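Local coordinates for protein 1,3-alpha-isomaltosidase (Kribbella flavida DSM 17836, PDB 5X3I) that hydrolyses the alpha-1,3-glucosidic linkages of the cyclic tetrasaccharide cyclobis-(1-6)-alpha-nigerosyl to release isomaltose, as part of its intracellular breakdown, at residues 291-296 with 643-648; 652-657 with 675-680. The protein carries 1 engineered substitution. One frame throughout, in Å; residues are numbered along the deposited sequence.

How the contacts relate
Read from the N terminus, the chain first reaches 291-296, within the loop between helix 277-288 and strand 302-304, the first strand of the catalytic barrel. The other barrel strands, down to 591-593, follow before contact 1 closes this long excursion, 347 residues on, against 643-648 near the end of helix 622-650. Contact 2 then opens almost at once, and closes a short loop by pairing strand 655-656 with strand 675-677 of the C-terminal sheet. The two contacts stand in series, their centres about 13 Å apart. Helix 622-650 joins them: I648 and A645 touch the barrel loop, whereas T647 OG1 probably hydrogen-bonds R652 O and R646 NE forms a salt bridge with D679 OD2.

Contact 1 (291-296 with 643-648); sequences AEELPG and QAARTI
I648 reaches from helix 622-650 onto the extended backbone of 291-293 and carries most of the contact. Its CG1 is anti to the carbonyl carbon (chi1 -78°) and the chain runs on extended to CD1, which settles against main chain, 3.5 Å from both E292 C and E293 N. Behind that tip, CG1 lies 4.0 Å from A291 CB, and the other branch, CG2, rests 3.6 Å from A291 O. The isoleucine thus packs largely on peptide atoms, with a buried alanine closing the inner end.

Toward solvent the packing thins. The exposed E293 crosses I648 at a slant, its CG 3.7 Å from I648 CD1, and its extended chain takes the carboxylate past A645, where OE2 stands 3.6 Å from A645 CB. A water bridges this edge, donating to E293 OE2 at 2.7 Å and to A645 O. E292 points the other way and is salt-bridged to R509.

This is surface packing between the loop leading into the first barrel strand and helix 622-650, after the last barrel strand. With no direct hydrogen bond across it, van der Waals packing and one water bridge probably make it depend more on fit than on polar pairing.

Contact 2 (652-657 with 675-680); sequences RPLMRP and YLLGDE
R656 and D679 form the polar centre of this contact. The guanidinium meets the carboxylate end-on, NH1 at 3.0 Å and NH2 at 2.9 Å from the single oxygen D679 OD1, which lies in the guanidinium plane and is approached on its anti side; the two planes are turned 70° apart. The same guanidinium turns its side to P653 O, which accepts from R656 NE at 2.9 Å and, less directly, from NH2. CG anti to the backbone N (chi1 -172°) and a bend at chi3 bring the group between these acceptors, while G678 O and R652 CB lie over its opposite faces.

R652 is stationed differently: D679 OD1 sits above the centre of its guanidinium, a long charge pairing with no N-H directed at the oxygen. D661 salt-bridges both arginines, and D679 OD2 is taken by R646. Replacing R656 with a leucine would probably leave P653 O and D679 OD1 each without these two N-H donors.

The backbones pair antiparallel in the C-terminal beta-sheet, where 655-656 is an outermost strand and 675-677 the next one in. R656 and L676 are the hydrogen-bonded pair, L676 N giving to R656 O and R656 N to L676 O, both at 2.8 Å. M655 and L677 form the adjacent non-hydrogen-bonded pair. Beyond them, L654 O receives G678 N at 2.9 Å in its carbonyl plane, on a lone pair, and also a CA-H...O contact from L677.

On the M655 side, CG lies over one face of the Y675 ring, a CH-pi contact 4.0 Å from the centroid, with SD higher above the same face as a Met-aromatic contact and CE 3.9 Å from Y675 CZ. Y675 OH is satisfied by F588 O, and L552 packs on both side chains.

Contact 1 (291-296 with 643-648)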
loop_
_atom_site.group_PDB
_atom_site.type_symbol
_atom_site.label_atom_id
_atom_site.label_comp_id
_atom_site.label_asym_id
_atom_site.label_seq_id
_atom_site.Cartn_x
_atom_site.Cartn_y
_atom_site.Cartn_z
ATOM N N ALA A 291 -5.056 -1.015 -16.074
ATOM C CA ALA A 291 -5.800 0.207 -15.807
ATOM C C ALA A 291 -6.778 0.493 -16.931
ATOM O O ALA A 291 -6.574 0.085 -18.065
ATOM C CB ALA A 291 -4.868 1.376 -15.631
ATOM N N GLU A 292 -7.843 1.202 -16.587
ATOM C CA GLU A 292 -8.734 1.782 -17.574
ATOM C C GLU A 292 -8.548 3.286 -17.479
ATOM O O GLU A 292 -8.091 3.790 -16.449
ATOM C CB GLU A 292 -10.190 1.378 -17.340
ATOM C CG GLU A 292 -10.809 1.878 -16.045
ATOM C CD GLU A 292 -12.264 1.428 -15.873
ATOM O OE1 GLU A 292 -12.512 0.394 -15.220
ATOM O OE2 GLU A 292 -13.167 2.116 -16.386
ATOM N N GLU A 293 -8.846 3.992 -18.566
ATOM C CA GLU A 293 -8.636 5.426 -18.604
ATOM C C GLU A 293 -9.545 6.094 -17.590
ATOM O O GLU A 293 -10.743 5.870 -17.583
ATOM C CB GLU A 293 -8.909 5.992 -20.007
ATOM C CG GLU A 293 -7.956 5.501 -21.068
ATOM C CD GLU A 293 -8.334 5.966 -22.462
ATOM O OE1 GLU A 293 -9.182 6.869 -22.599
ATOM O OE2 GLU A 293 -7.786 5.419 -23.430
ATOM N N LEU A 294 -8.942 6.863 -16.699
ATOM C CA LEU A 294 -9.667 7.696 -15.763
ATOM C C LEU A 294 -9.860 9.118 -16.340
ATOM O O LEU A 294 -9.127 9.524 -17.237
ATOM C CB LEU A 294 -8.935 7.717 -14.420
ATOM C CG LEU A 294 -8.743 6.331 -13.776
ATOM C CD1 LEU A 294 -7.958 6.468 -12.486
ATOM C CD2 LEU A 294 -10.076 5.662 -13.526
ATOM N N PRO A 295 -10.843 9.872 -15.822
ATOM C CA PRO A 295 -11.036 11.239 -16.327
ATOM C C PRO A 295 -9.814 12.115 -16.139
ATOM O O PRO A 295 -9.058 11.966 -15.173
ATOM C CB PRO A 295 -12.207 11.775 -15.487
ATOM C CG PRO A 295 -12.901 10.578 -14.982
ATOM C CD PRO A 295 -11.825 9.532 -14.785
ATOM N N GLY A 296 -9.647 13.043 -17.066
ATOM C CA GLY A 296 -8.530 13.968 -17.053
ATOM C C GLY A 296 -8.362 14.753 -15.770
ATOM O O GLY A 296 -7.245 15.118 -15.433
ATOM N N GLN A 643 -0.876 10.777 -22.750
ATOM C CA GLN A 643 0.156 9.814 -22.378
ATOM C C GLN A 643 -0.413 8.656 -21.543
ATOM O O GLN A 643 -0.010 7.507 -21.726
ATOM C CB GLN A 643 1.283 10.519 -21.628
ATOM C CG GLN A 643 2.114 11.428 -22.519
ATOM C CD GLN A 643 2.717 10.691 -23.716
ATOM O OE1 GLN A 643 3.186 9.558 -23.596
ATOM N NE2 GLN A 643 2.692 11.328 -24.877
ATOM N N ALA A 644 -1.362 8.957 -20.657
ATOM C CA ALA A 644 -2.024 7.915 -19.874
ATOM C C ALA A 644 -2.756 6.947 -20.786
ATOM O O ALA A 644 -2.746 5.733 -20.567
ATOM C CB ALA A 644 -2.994 8.515 -18.866
ATOM N N ALA A 645 -3.399 7.493 -21.812
ATOM C CA ALA A 645 -4.088 6.664 -22.769
ATOM C C ALA A 645 -3.094 5.760 -23.520
ATOM O O ALA A 645 -3.395 4.610 -23.790
ATOM C CB ALA A 645 -4.881 7.521 -23.743
ATOM N N ARG A 646 -1.924 6.285 -23.858
ATOM C CA ARG A 646 -0.913 5.483 -24.555
ATOM C C ARG A 646 -0.375 4.373 -23.637
ATOM O O ARG A 646 -0.210 3.229 -24.054
ATOM C CB ARG A 646 0.229 6.369 -25.060
ATOM C CG ARG A 646 -0.166 7.258 -26.241
ATOM C CD ARG A 646 1.029 7.957 -26.879
ATOM N NE ARG A 646 2.127 7.033 -27.145
ATOM C CZ ARG A 646 2.243 6.277 -28.236
ATOM N NH1 ARG A 646 1.326 6.327 -29.193
ATOM N NH2 ARG A 646 3.285 5.460 -28.368
ATOM N N THR A 647 -0.136 4.730 -22.381
ATOM C CA THR A 647 0.311 3.774 -21.385
ATOM C C THR A 647 -0.670 2.624 -21.251
ATOM O O THR A 647 -0.276 1.468 -21.179
ATOM C CB THR A 647 0.527 4.449 -20.033
ATOM O OG1 THR A 647 1.712 5.241 -20.100
ATOM C CG2 THR A 647 0.674 3.409 -18.904
ATOM N N ILE A 648 -1.953 2.934 -21.267
ATOM C CA ILE A 648 -2.961 1.902 -21.124
ATOM C C ILE A 648 -3.057 1.058 -22.397
ATOM O O ILE A 648 -3.314 -0.147 -22.338
ATOM C CB ILE A 648 -4.312 2.520 -20.770
ATOM C CG1 ILE A 648 -4.316 2.887 -19.280
ATOM C CG2 ILE A 648 -5.466 1.579 -21.097
ATOM C CD1 ILE A 648 -5.379 3.894 -18.891
HETATM O O HOH W 1 -5.854 3.712 -24.151
#

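Contact 2 (652-657 with 675-680)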
loop_
_atom_site.group_PDB
_atom_site.type_symbol
_atom_site.label_atom_id
_atom_site.label_comp_id
_atom_site.label_asym_id
_atom_site.label_seq_id
_atom_site.Cartn_x
_atom_site.Cartn_y
_atom_site.Cartn_z
ATOM N N ARG A 652 3.518 0.662 -22.098
ATOM C CA ARG A 652 4.681 1.487 -21.772
ATOM C C ARG A 652 4.306 2.472 -20.670
ATOM O O ARG A 652 3.404 3.276 -20.859
ATOM C CB ARG A 652 5.196 2.244 -22.999
ATOM C CG ARG A 652 5.792 1.375 -24.103
ATOM C CD ARG A 652 6.931 2.106 -24.820
ATOM N NE ARG A 652 6.483 2.793 -26.016
ATOM C CZ ARG A 652 7.173 3.739 -26.648
ATOM N NH1 ARG A 652 8.357 4.133 -26.200
ATOM N NH2 ARG A 652 6.667 4.303 -27.732
ATOM N N PRO A 653 4.990 2.401 -19.516
ATOM C CA PRO A 653 4.580 3.118 -18.299
ATOM C C PRO A 653 4.488 4.641 -18.412
ATOM O O PRO A 653 5.158 5.254 -19.233
ATOM C CB PRO A 653 5.668 2.738 -17.296
ATOM C CG PRO A 653 6.065 1.355 -17.719
ATOM C CD PRO A 653 6.059 1.426 -19.231
ATOM N N LEU A 654 3.649 5.223 -17.565
ATOM C CA LEU A 654 3.502 6.672 -17.483
ATOM C C LEU A 654 4.646 7.312 -16.707
ATOM O O LEU A 654 5.252 8.266 -17.172
ATOM C CB LEU A 654 2.160 7.033 -16.845
ATOM C CG LEU A 654 1.851 8.522 -16.696
ATOM C CD1 LEU A 654 2.016 9.235 -18.041
ATOM C CD2 LEU A 654 0.430 8.713 -16.127
ATOM N N MET A 655 4.964 6.775 -15.532
ATOM C CA MET A 655 6.151 7.222 -14.833
ATOM C C MET A 655 7.190 6.126 -15.102
ATOM O O MET A 655 7.198 5.083 -14.454
ATOM C CB MET A 655 5.837 7.400 -13.339
ATOM C CG MET A 655 6.944 7.947 -12.460
ATOM S SD MET A 655 6.391 8.077 -10.746
ATOM C CE MET A 655 7.761 8.922 -9.990
ATOM N N ARG A 656 8.118 6.416 -16.010
ATOM C CA ARG A 656 8.790 5.347 -16.746
ATOM C C ARG A 656 10.288 5.283 -16.520
ATOM O O ARG A 656 11.023 6.155 -16.988
ATOM C CB ARG A 656 8.504 5.483 -18.249
ATOM C CG ARG A 656 9.004 4.314 -19.103
ATOM C CD ARG A 656 8.825 4.601 -20.590
ATOM N NE ARG A 656 7.465 5.026 -20.904
ATOM C CZ ARG A 656 7.086 5.510 -22.083
ATOM N NH1 ARG A 656 7.961 5.629 -23.071
ATOM N NH2 ARG A 656 5.827 5.880 -22.277
ATOM N N PRO A 657 10.745 4.235 -15.816
ATOM C CA PRO A 657 12.180 3.967 -15.701
ATOM C C PRO A 657 12.805 3.890 -17.088
ATOM O O PRO A 657 12.165 3.421 -18.015
ATOM C CB PRO A 657 12.229 2.609 -14.991
ATOM C CG PRO A 657 10.967 2.534 -14.233
ATOM C CD PRO A 657 9.944 3.237 -15.090
ATOM N N TYR A 675 13.382 9.502 -14.669
ATOM C CA TYR A 675 12.351 8.789 -15.403
ATOM C C TYR A 675 11.785 9.619 -16.535
ATOM O O TYR A 675 11.910 10.840 -16.553
ATOM C CB TYR A 675 11.221 8.359 -14.464
ATOM C CG TYR A 675 10.545 9.503 -13.752
ATOM C CD1 TYR A 675 11.069 10.022 -12.577
ATOM C CD2 TYR A 675 9.369 10.063 -14.251
ATOM C CE1 TYR A 675 10.456 11.060 -11.922
ATOM C CE2 TYR A 675 8.746 11.095 -13.601
ATOM C CZ TYR A 675 9.294 11.598 -12.446
ATOM O OH TYR A 675 8.680 12.637 -11.803
ATOM N N LEU A 676 11.145 8.944 -17.475
ATOM C CA LEU A 676 10.393 9.616 -18.510
ATOM C C LEU A 676 8.945 9.730 -18.043
ATOM O O LEU A 676 8.375 8.748 -17.569
ATOM C CB LEU A 676 10.471 8.854 -19.829
ATOM C CG LEU A 676 11.862 8.751 -20.457
ATOM C CD1 LEU A 676 11.870 7.677 -21.517
ATOM C CD2 LEU A 676 12.266 10.088 -21.053
ATOM N N LEU A 677 8.371 10.925 -18.148
ATOM C CA LEU A 677 6.946 11.090 -17.921
ATOM C C LEU A 677 6.271 11.013 -19.282
ATOM O O LEU A 677 6.328 11.955 -20.072
ATOM C CB LEU A 677 6.667 12.423 -17.229
ATOM C CG LEU A 677 5.209 12.833 -16.984
ATOM C CD1 LEU A 677 4.624 12.035 -15.846
ATOM C CD2 LEU A 677 5.125 14.316 -16.681
ATOM N N GLY A 678 5.583 9.912 -19.533
ATOM C CA GLY A 678 5.152 9.604 -20.881
ATOM C C GLY A 678 6.337 9.453 -21.825
ATOM O O GLY A 678 7.482 9.347 -21.391
ATOM N N ASP A 679 6.058 9.461 -23.122
ATOM C CA ASP A 679 7.092 9.325 -24.142
ATOM C C ASP A 679 8.068 10.500 -24.180
ATOM O O ASP A 679 9.262 10.306 -24.374
ATOM C CB ASP A 679 6.462 9.177 -25.530
ATOM C CG ASP A 679 5.698 7.894 -25.692
ATOM O OD1 ASP A 679 5.937 6.967 -24.911
ATOM O OD2 ASP A 679 4.864 7.802 -26.609
ATOM N N GLU A 680 7.552 11.719 -24.049
ATOM C CA GLU A 680 8.324 12.907 -24.423
ATOM C C GLU A 680 9.172 13.649 -23.392
ATOM O O GLU A 680 10.022 14.443 -23.775
ATOM C CB GLU A 680 7.359 13.930 -25.035
ATOM C CG GLU A 680 6.281 13.324 -25.919
ATOM C CD GLU A 680 6.822 12.547 -27.108
ATOM O OE1 GLU A 680 8.030 12.617 -27.390
ATOM O OE2 GLU A 680 6.025 11.867 -27.775
#